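Local coordinates for orotidine 5'-phosphate decarboxylase (Lactobacillus acidophilus, PDB 3TFX), which probably catalyses the decarboxylation of orotidine 5'-monophosphate to UMP, the last step of de novo UMP biosynthesis, and acts as a homodimer, at residues A[63-68]-A[85-90]; A[89-94]-A[118-123]; A[67-72]-A[94-99]. One frame throughout, in Å; residues are numbered along the deposited sequence.

Interaction 1 of 3, residues A[63-68]-A[85-90]; sequences LKMHDI and TFTTVH
H66 and H90 meet ring against side chain: CB of H90 sits over one face of the H66 imidazole, 3.9 Å from its centroid, in a CH-pi contact displaced toward the rim. The two rings meet obliquely, planes 33° apart. At the edge of the H90 ring, near its plane, lie the backbone oxygens of K64 and M65, with H90 CD2 3.3 Å from K64 O. CG of H66 stands anti to the backbone N (chi1 -171°), which carries its ring beneath H90 CB. Parallel backbone bonding frames the pair: M65 N donates to T88 O (3.1 Å), and H90 N returns a straighter bond to M65 O (3.0 Å, 165°). T88 turns OG1 between its own N and carbonyl carbon, where it accepts K64 N at 3.0 Å and bonds also to D62. Water 1 accepts from L63 N and donates to T87 OG1 and T88 O. H90 NE2 bonds H66 O of the second subunit, while H66 ND1 is hydrogen-bonded to H66 ND1 of the second subunit; with an alanine in place of H90, that subunit's H66 O would probably lose its mate and a gap would open beside K64 CB. K64, the predicted proton donor, forms salt bridges through NZ with D62 of its own chain and with D67 of the second subunit. The contact joins strands 58-65 and 86-90, neighbours in the eight-stranded parallel barrel; helix 69-80 covers M65, helix 95-108 covers V89, and strand 117-121 continues the sheet beyond H90.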
loop_
_atom_site.group_PDB
_atom_site.type_symbol
_atom_site.label_atom_id
_atom_site.label_comp_id
_atom_site.label_asym_id
_atom_site.label_seq_id
_atom_site.Cartn_x
_atom_site.Cartn_y
_atom_site.Cartn_z
ATOM N N LEU A 63 5.618 -2.612 1.043
ATOM C CA LEU A 63 4.252 -2.505 0.524
ATOM C C LEU A 63 3.575 -1.159 0.815
ATOM O O LEU A 63 2.440 -0.943 0.375
ATOM C CB LEU A 63 3.406 -3.639 1.106
ATOM C CG LEU A 63 3.198 -4.972 0.382
ATOM C CD1 LEU A 63 4.213 -5.296 -0.730
ATOM C CD2 LEU A 63 3.050 -6.128 1.396
ATOM N N LYS A 64 4.254 -0.283 1.566
ATOM C CA LYS A 64 3.809 1.106 1.830
ATOM C C LYS A 64 2.332 1.216 2.255
ATOM O O LYS A 64 1.533 1.921 1.624
ATOM C CB LYS A 64 4.102 2.033 0.635
ATOM C CG LYS A 64 5.556 1.995 0.145
ATOM C CD LYS A 64 5.867 3.131 -0.825
ATOM C CE LYS A 64 7.358 3.112 -1.251
ATOM N NZ LYS A 64 7.796 1.774 -1.811
HETATM N N MSE A 65 1.965 0.510 3.317
HETATM C CA MSE A 65 0.549 0.450 3.696
HETATM C C MSE A 65 0.014 1.848 3.940
HETATM O O MSE A 65 0.684 2.677 4.584
HETATM C CB MSE A 65 0.341 -0.448 4.903
HETATM C CG MSE A 65 0.496 -1.925 4.584
HETATM SE SE MSE A 65 0.454 -3.011 6.209
HETATM C CE MSE A 65 2.165 -2.412 6.975
ATOM N N HIS A 66 -1.159 2.123 3.372
ATOM C CA HIS A 66 -1.814 3.425 3.528
ATOM C C HIS A 66 -3.355 3.269 3.532
ATOM O O HIS A 66 -4.020 3.267 2.473
ATOM C CB HIS A 66 -1.338 4.373 2.427
ATOM C CG HIS A 66 -1.769 5.793 2.608
ATOM N ND1 HIS A 66 -1.554 6.756 1.649
ATOM C CD2 HIS A 66 -2.429 6.410 3.617
ATOM C CE1 HIS A 66 -2.029 7.913 2.072
ATOM N NE2 HIS A 66 -2.566 7.729 3.264
ATOM N N ASP A 67 -3.902 3.144 4.738
ATOM C CA ASP A 67 -5.314 2.857 4.957
ATOM C C ASP A 67 -5.648 3.354 6.377
ATOM O O ASP A 67 -4.787 3.942 7.037
ATOM C CB ASP A 67 -5.567 1.347 4.787
ATOM C CG ASP A 67 -7.008 1.023 4.377
ATOM O OD1 ASP A 67 -7.934 1.650 4.911
ATOM O OD2 ASP A 67 -7.220 0.129 3.534
ATOM N N ILE A 68 -6.877 3.136 6.841
ATOM C CA ILE A 68 -7.304 3.592 8.179
ATOM C C ILE A 68 -6.565 2.796 9.277
ATOM O O ILE A 68 -6.149 1.676 9.024
ATOM C CB ILE A 68 -8.865 3.550 8.353
ATOM C CG1 ILE A 68 -9.391 2.108 8.395
ATOM C CG2 ILE A 68 -9.553 4.330 7.222
ATOM C CD1 ILE A 68 -10.872 2.004 8.761
ATOM N N THR A 85 11.796 -8.306 8.205
ATOM C CA THR A 85 12.690 -7.512 9.039
ATOM C C THR A 85 12.330 -6.011 9.003
ATOM O O THR A 85 12.291 -5.359 10.047
ATOM C CB THR A 85 14.173 -7.739 8.626
ATOM O OG1 THR A 85 14.403 -9.142 8.396
ATOM C CG2 THR A 85 15.142 -7.247 9.718
ATOM N N PHE A 86 12.083 -5.477 7.803
ATOM C CA PHE A 86 11.665 -4.082 7.614
ATOM C C PHE A 86 10.384 -4.092 6.808
ATOM O O PHE A 86 10.223 -4.922 5.910
ATOM C CB PHE A 86 12.673 -3.257 6.774
ATOM C CG PHE A 86 14.011 -2.975 7.439
ATOM C CD1 PHE A 86 14.274 -3.311 8.765
ATOM C CD2 PHE A 86 14.998 -2.307 6.720
ATOM C CE1 PHE A 86 15.531 -3.026 9.342
ATOM C CE2 PHE A 86 16.228 -2.018 7.282
ATOM C CZ PHE A 86 16.500 -2.383 8.593
ATOM N N THR A 87 9.503 -3.136 7.090
ATOM C CA THR A 87 8.318 -2.907 6.283
ATOM C C THR A 87 7.948 -1.412 6.293
ATOM O O THR A 87 8.321 -0.691 7.218
ATOM C CB THR A 87 7.158 -3.814 6.765
ATOM O OG1 THR A 87 6.340 -4.169 5.651
ATOM C CG2 THR A 87 6.321 -3.155 7.810
ATOM N N THR A 88 7.221 -0.958 5.276
ATOM C CA THR A 88 6.861 0.459 5.120
ATOM C C THR A 88 5.373 0.811 5.292
ATOM O O THR A 88 4.483 -0.003 5.015
ATOM C CB THR A 88 7.296 0.989 3.727
ATOM O OG1 THR A 88 6.990 0.003 2.735
ATOM C CG2 THR A 88 8.768 1.295 3.704
ATOM N N VAL A 89 5.136 2.041 5.750
ATOM C CA VAL A 89 3.820 2.707 5.745
ATOM C C VAL A 89 3.973 4.146 5.253
ATOM O O VAL A 89 5.066 4.727 5.329
ATOM C CB VAL A 89 3.128 2.744 7.160
ATOM C CG1 VAL A 89 2.762 1.346 7.648
ATOM C CG2 VAL A 89 3.998 3.467 8.195
ATOM N N HIS A 90 2.876 4.723 4.767
ATOM C CA HIS A 90 2.823 6.147 4.435
ATOM C C HIS A 90 2.592 7.031 5.657
ATOM O O HIS A 90 1.586 6.865 6.367
ATOM C CB HIS A 90 1.740 6.404 3.377
ATOM C CG HIS A 90 2.231 6.219 1.976
ATOM N ND1 HIS A 90 2.920 7.200 1.296
ATOM C CD2 HIS A 90 2.171 5.155 1.143
ATOM C CE1 HIS A 90 3.250 6.752 0.097
ATOM N NE2 HIS A 90 2.806 5.515 -0.019
HETATM O O HOH W 1 4.702 -2.559 3.909
#

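Interaction 2 of 3, residues A[89-94]-A[118-123]; sequences VHALGG and LLAVTE
V89, V121 and A91 carry this seam between neighbouring strands of the (βα)8 barrel, where strand 86-90 meets strand 117-121 and a short 3-10 turn follows the first of them. V89 is gripped through both backbone polar atoms: its N donates to L119 O at 3.0 Å, and its O takes V121 N at 2.7 Å, nearly straight at 173°, with A120 CA also close to that oxygen. The V89 side chain lies outward toward helix 95-108, and both its methyls, CG1 and CG2, rest 3.7 Å from L118 CD1, the two side chains crossing at about a right angle. V121 points into the barrel beside H90, the two pointing the same way. With V121 CG1 anti to the backbone N (chi1 163°), this methyl reaches H90 CE1 at 3.7 Å. A91 N completes the parallel bridge of H90 with V121 by donating to V121 O at 2.9 Å, in the carbonyl plane, although A91 itself already belongs to the 3-10 turn; A91 CB packs on the same oxygen, under the cover of L149 from helix 142-155. Farther on, L92 CD2 touches E123 OE2, a carboxylate oxygen held by Q136 and Q145. Water 2 bridges the two segments: lying in the plane of the H90 ring, it sits 2.7 Å from H90 ND1, accepts from L92 N, and donates to T122 O at 2.7 Å.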
loop_
_atom_site.group_PDB
_atom_site.type_symbol
_atom_site.label_atom_id
_atom_site.label_comp_id
_atom_site.label_asym_id
_atom_site.label_seq_id
_atom_site.Cartn_x
_atom_site.Cartn_y
_atom_site.Cartn_z
ATOM N N VAL A 89 5.136 2.041 5.750
ATOM C CA VAL A 89 3.820 2.707 5.745
ATOM C C VAL A 89 3.973 4.146 5.253
ATOM O O VAL A 89 5.066 4.727 5.329
ATOM C CB VAL A 89 3.128 2.744 7.160
ATOM C CG1 VAL A 89 2.762 1.346 7.648
ATOM C CG2 VAL A 89 3.998 3.467 8.195
ATOM N N HIS A 90 2.876 4.723 4.767
ATOM C CA HIS A 90 2.823 6.147 4.435
ATOM C C HIS A 90 2.592 7.031 5.657
ATOM O O HIS A 90 1.586 6.865 6.367
ATOM C CB HIS A 90 1.740 6.404 3.377
ATOM C CG HIS A 90 2.231 6.219 1.976
ATOM N ND1 HIS A 90 2.920 7.200 1.296
ATOM C CD2 HIS A 90 2.171 5.155 1.143
ATOM C CE1 HIS A 90 3.250 6.752 0.097
ATOM N NE2 HIS A 90 2.806 5.515 -0.019
ATOM N N ALA A 91 3.528 7.953 5.915
ATOM C CA ALA A 91 3.351 8.976 6.952
ATOM C C ALA A 91 2.148 9.872 6.632
ATOM O O ALA A 91 1.483 10.360 7.536
ATOM C CB ALA A 91 4.609 9.841 7.104
ATOM N N LEU A 92 1.881 10.072 5.345
ATOM C CA LEU A 92 0.675 10.770 4.893
ATOM C C LEU A 92 -0.632 10.174 5.454
ATOM O O LEU A 92 -1.643 10.871 5.542
ATOM C CB LEU A 92 0.631 10.822 3.360
ATOM C CG LEU A 92 1.603 11.786 2.671
ATOM C CD1 LEU A 92 1.463 11.686 1.143
ATOM C CD2 LEU A 92 1.387 13.219 3.132
ATOM N N GLY A 93 -0.587 8.895 5.843
ATOM C CA GLY A 93 -1.711 8.233 6.516
ATOM C C GLY A 93 -1.982 8.730 7.929
ATOM O O GLY A 93 -3.023 8.407 8.523
ATOM N N GLY A 94 -1.036 9.496 8.479
ATOM C CA GLY A 94 -1.241 10.136 9.762
ATOM C C GLY A 94 -0.705 9.399 10.977
ATOM O O GLY A 94 -0.356 8.202 10.925
ATOM N N LEU A 118 9.504 -0.661 11.613
ATOM C CA LEU A 118 8.498 0.075 10.845
ATOM C C LEU A 118 9.124 1.323 10.262
ATOM O O LEU A 118 9.582 2.203 10.991
ATOM C CB LEU A 118 7.316 0.470 11.738
ATOM C CG LEU A 118 6.180 1.306 11.146
ATOM C CD1 LEU A 118 5.487 0.554 10.004
ATOM C CD2 LEU A 118 5.174 1.690 12.264
ATOM N N LEU A 119 9.119 1.418 8.948
ATOM C CA LEU A 119 9.731 2.561 8.299
ATOM C C LEU A 119 8.663 3.410 7.634
ATOM O O LEU A 119 7.787 2.884 6.946
ATOM C CB LEU A 119 10.758 2.086 7.257
ATOM C CG LEU A 119 11.846 1.131 7.748
ATOM C CD1 LEU A 119 12.556 0.475 6.561
ATOM C CD2 LEU A 119 12.846 1.883 8.619
ATOM N N ALA A 120 8.748 4.718 7.819
ATOM C CA ALA A 120 7.782 5.635 7.219
ATOM C C ALA A 120 8.283 6.156 5.897
ATOM O O ALA A 120 9.444 6.569 5.762
ATOM C CB ALA A 120 7.469 6.801 8.148
ATOM N N VAL A 121 7.406 6.091 4.910
ATOM C CA VAL A 121 7.607 6.799 3.677
ATOM C C VAL A 121 7.080 8.191 3.894
ATOM O O VAL A 121 6.070 8.408 4.583
ATOM C CB VAL A 121 6.895 6.115 2.492
ATOM C CG1 VAL A 121 6.759 7.067 1.283
ATOM C CG2 VAL A 121 7.653 4.836 2.118
ATOM N N THR A 122 7.774 9.133 3.291
ATOM C CA THR A 122 7.546 10.522 3.533
ATOM C C THR A 122 6.856 11.058 2.255
ATOM O O THR A 122 5.618 10.902 2.094
ATOM C CB THR A 122 8.926 11.116 3.969
ATOM O OG1 THR A 122 8.868 11.614 5.312
ATOM C CG2 THR A 122 9.547 12.075 3.004
ATOM N N GLU A 123 7.627 11.654 1.350
ATOM C CA GLU A 123 7.132 11.973 0.024
ATOM C C GLU A 123 7.868 11.079 -0.944
ATOM O O GLU A 123 9.089 10.992 -0.893
ATOM C CB GLU A 123 7.355 13.452 -0.321
ATOM C CG GLU A 123 6.508 14.441 0.499
ATOM C CD GLU A 123 5.015 14.365 0.184
ATOM O OE1 GLU A 123 4.622 13.807 -0.869
ATOM O OE2 GLU A 123 4.222 14.875 0.992
HETATM O O HOH W 2 3.605 9.235 2.924
#

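Interaction 3 of 3, residues A[67-72]-A[94-99]; sequences DIPNTV and GSQMIK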
loop_
_atom_site.group_PDB
_atom_site.type_symbol
_atom_site.label_atom_id
_atom_site.label_comp_id
_atom_site.label_asym_id
_atom_site.label_seq_id
_atom_site.Cartn_x
_atom_site.Cartn_y
_atom_site.Cartn_z
ATOM N N ASP A 67 -3.902 3.144 4.738
ATOM C CA ASP A 67 -5.314 2.857 4.957
ATOM C C ASP A 67 -5.648 3.354 6.377
ATOM O O ASP A 67 -4.787 3.942 7.037
ATOM C CB ASP A 67 -5.567 1.347 4.787
ATOM C CG ASP A 67 -7.008 1.023 4.377
ATOM O OD1 ASP A 67 -7.934 1.650 4.911
ATOM O OD2 ASP A 67 -7.220 0.129 3.534
ATOM N N ILE A 68 -6.877 3.136 6.841
ATOM C CA ILE A 68 -7.304 3.592 8.179
ATOM C C ILE A 68 -6.565 2.796 9.277
ATOM O O ILE A 68 -6.149 1.676 9.024
ATOM C CB ILE A 68 -8.865 3.550 8.353
ATOM C CG1 ILE A 68 -9.391 2.108 8.395
ATOM C CG2 ILE A 68 -9.553 4.330 7.222
ATOM C CD1 ILE A 68 -10.872 2.004 8.761
ATOM N N PRO A 69 -6.374 3.387 10.480
ATOM C CA PRO A 69 -5.561 2.730 11.508
ATOM C C PRO A 69 -5.920 1.262 11.786
ATOM O O PRO A 69 -5.011 0.430 11.852
ATOM C CB PRO A 69 -5.794 3.601 12.751
ATOM C CG PRO A 69 -6.008 4.967 12.194
ATOM C CD PRO A 69 -6.771 4.746 10.896
ATOM N N ASN A 70 -7.208 0.934 11.927
ATOM C CA ASN A 70 -7.584 -0.458 12.243
ATOM C C ASN A 70 -7.185 -1.462 11.154
ATOM O O ASN A 70 -6.756 -2.568 11.453
ATOM C CB ASN A 70 -9.079 -0.601 12.574
ATOM C CG ASN A 70 -9.471 -2.055 12.924
ATOM O OD1 ASN A 70 -10.188 -2.728 12.156
ATOM N ND2 ASN A 70 -8.979 -2.550 14.076
ATOM N N THR A 71 -7.308 -1.063 9.892
ATOM C CA THR A 71 -6.986 -1.953 8.776
ATOM C C THR A 71 -5.465 -2.153 8.693
ATOM O O THR A 71 -4.984 -3.263 8.443
ATOM C CB THR A 71 -7.572 -1.424 7.458
ATOM O OG1 THR A 71 -8.986 -1.253 7.603
ATOM C CG2 THR A 71 -7.326 -2.380 6.304
ATOM N N VAL A 72 -4.718 -1.084 8.940
ATOM C CA VAL A 72 -3.254 -1.150 8.907
ATOM C C VAL A 72 -2.746 -1.974 10.083
ATOM O O VAL A 72 -1.788 -2.742 9.944
ATOM C CB VAL A 72 -2.609 0.261 8.855
ATOM C CG1 VAL A 72 -1.070 0.175 8.834
ATOM C CG2 VAL A 72 -3.120 1.009 7.616
ATOM N N GLY A 94 -1.036 9.496 8.479
ATOM C CA GLY A 94 -1.241 10.136 9.762
ATOM C C GLY A 94 -0.705 9.399 10.977
ATOM O O GLY A 94 -0.356 8.202 10.925
ATOM N N SER A 95 -0.666 10.141 12.079
ATOM C CA SER A 95 -0.089 9.716 13.345
ATOM C C SER A 95 -0.657 8.422 13.935
ATOM O O SER A 95 0.100 7.530 14.356
ATOM C CB SER A 95 -0.282 10.834 14.371
ATOM O OG SER A 95 0.365 10.468 15.558
ATOM N N GLN A 96 -1.986 8.335 14.006
ATOM C CA GLN A 96 -2.629 7.160 14.592
ATOM C C GLN A 96 -2.391 5.892 13.766
ATOM O O GLN A 96 -2.210 4.797 14.320
ATOM C CB GLN A 96 -4.132 7.385 14.829
ATOM C CG GLN A 96 -4.811 6.162 15.477
ATOM C CD GLN A 96 -4.228 5.813 16.850
ATOM O OE1 GLN A 96 -4.127 6.680 17.727
ATOM N NE2 GLN A 96 -3.842 4.541 17.041
HETATM N N MSE A 97 -2.384 6.050 12.448
HETATM C CA MSE A 97 -2.147 4.925 11.550
HETATM C C MSE A 97 -0.745 4.342 11.755
HETATM O O MSE A 97 -0.549 3.121 11.730
HETATM C CB MSE A 97 -2.341 5.360 10.098
HETATM C CG MSE A 97 -2.507 4.198 9.151
HETATM SE SE MSE A 97 -1.710 4.574 7.409
HETATM C CE MSE A 97 0.172 4.628 7.949
ATOM N N ILE A 98 0.229 5.218 11.978
ATOM C CA ILE A 98 1.600 4.770 12.211
ATOM C C ILE A 98 1.669 3.990 13.536
ATOM O O ILE A 98 2.248 2.899 13.583
ATOM C CB ILE A 98 2.616 5.937 12.168
ATOM C CG1 ILE A 98 2.656 6.571 10.777
ATOM C CG2 ILE A 98 4.025 5.472 12.606
ATOM C CD1 ILE A 98 3.433 7.915 10.718
ATOM N N LYS A 99 1.067 4.545 14.597
ATOM C CA LYS A 99 1.016 3.863 15.898
ATOM C C LYS A 99 0.346 2.494 15.793
ATOM O O LYS A 99 0.825 1.520 16.383
ATOM C CB LYS A 99 0.278 4.696 16.963
ATOM C CG LYS A 99 0.944 6.020 17.319
ATOM C CD LYS A 99 0.004 6.888 18.175
ATOM C CE LYS A 99 0.591 8.261 18.454
ATOM N NZ LYS A 99 -0.346 9.044 19.347
#
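Selenomethionine M97 reaches D67 and V72 through a bent chain: CG stands anti to the backbone N (chi1 -163°), a bend at chi2 (-146°) brings SE against D67, and the turn at chi3 sets the direction of CE. V72 answers with CG2, set beside its own backbone N because CG1 takes the place anti to it (chi1 179°). V72 CG2 then packs 3.6 Å from M97 CG and also touches SE, the two side chains crossing at about a right angle. The tightest approach is to the backbone: D67 O lies 3.1 Å from M97 CG and 3.2 Å from M97 SE, a carbonyl oxygen pressed against the selenoether. Further out, the P69 ring lies across Q96, its CG 3.7 Å from Q96 CG and near M97 N as well. The Q96 amide NE2 bonds S100 on the next turn of its own helix. Two helix starts pack here mainly through apolar groups, and M97 contributes the largest part of the buried surface. Both helices begin just here: V72 N bonds back to I68 O at 3.1 Å, and I98 N to G94 O at 3.2 Å. The second subunit lies close by: S95 N is hydrogen-bonded to E135 of the second subunit, and S126 of the second subunit packs on P69. Helices 69-80 and 95-108 are neighbours in the outer layer of a (βα)8 barrel, and their N-terminal ends sit at the C-terminal mouth of the strands, where such barrels place the active site; D67 to T71 are predicted to bind substrate, consistent with the site built across the dimer interface in OMP decarboxylases.

How the interactions relate
From the N terminus, strand 58-65 runs into the loop at 66-68 and helix 69-80, and interaction 1 closes that beta-alpha-beta loop when strand 86-90 returns beside it. Interaction 2 begins where interaction 1 ends, sharing V89 and H90, and closes the next unit through helix 95-108 to strand 117-121. Interaction 3 starts from the same stretch as interaction 1, sharing D67 and I68, and spans on to 94-99, so its loop crosses that of interaction 2. Together they tie three successive strands to the two helices between them; CE of M97 touches V89 CB, which fixes the start of helix 95-108 on the sheet.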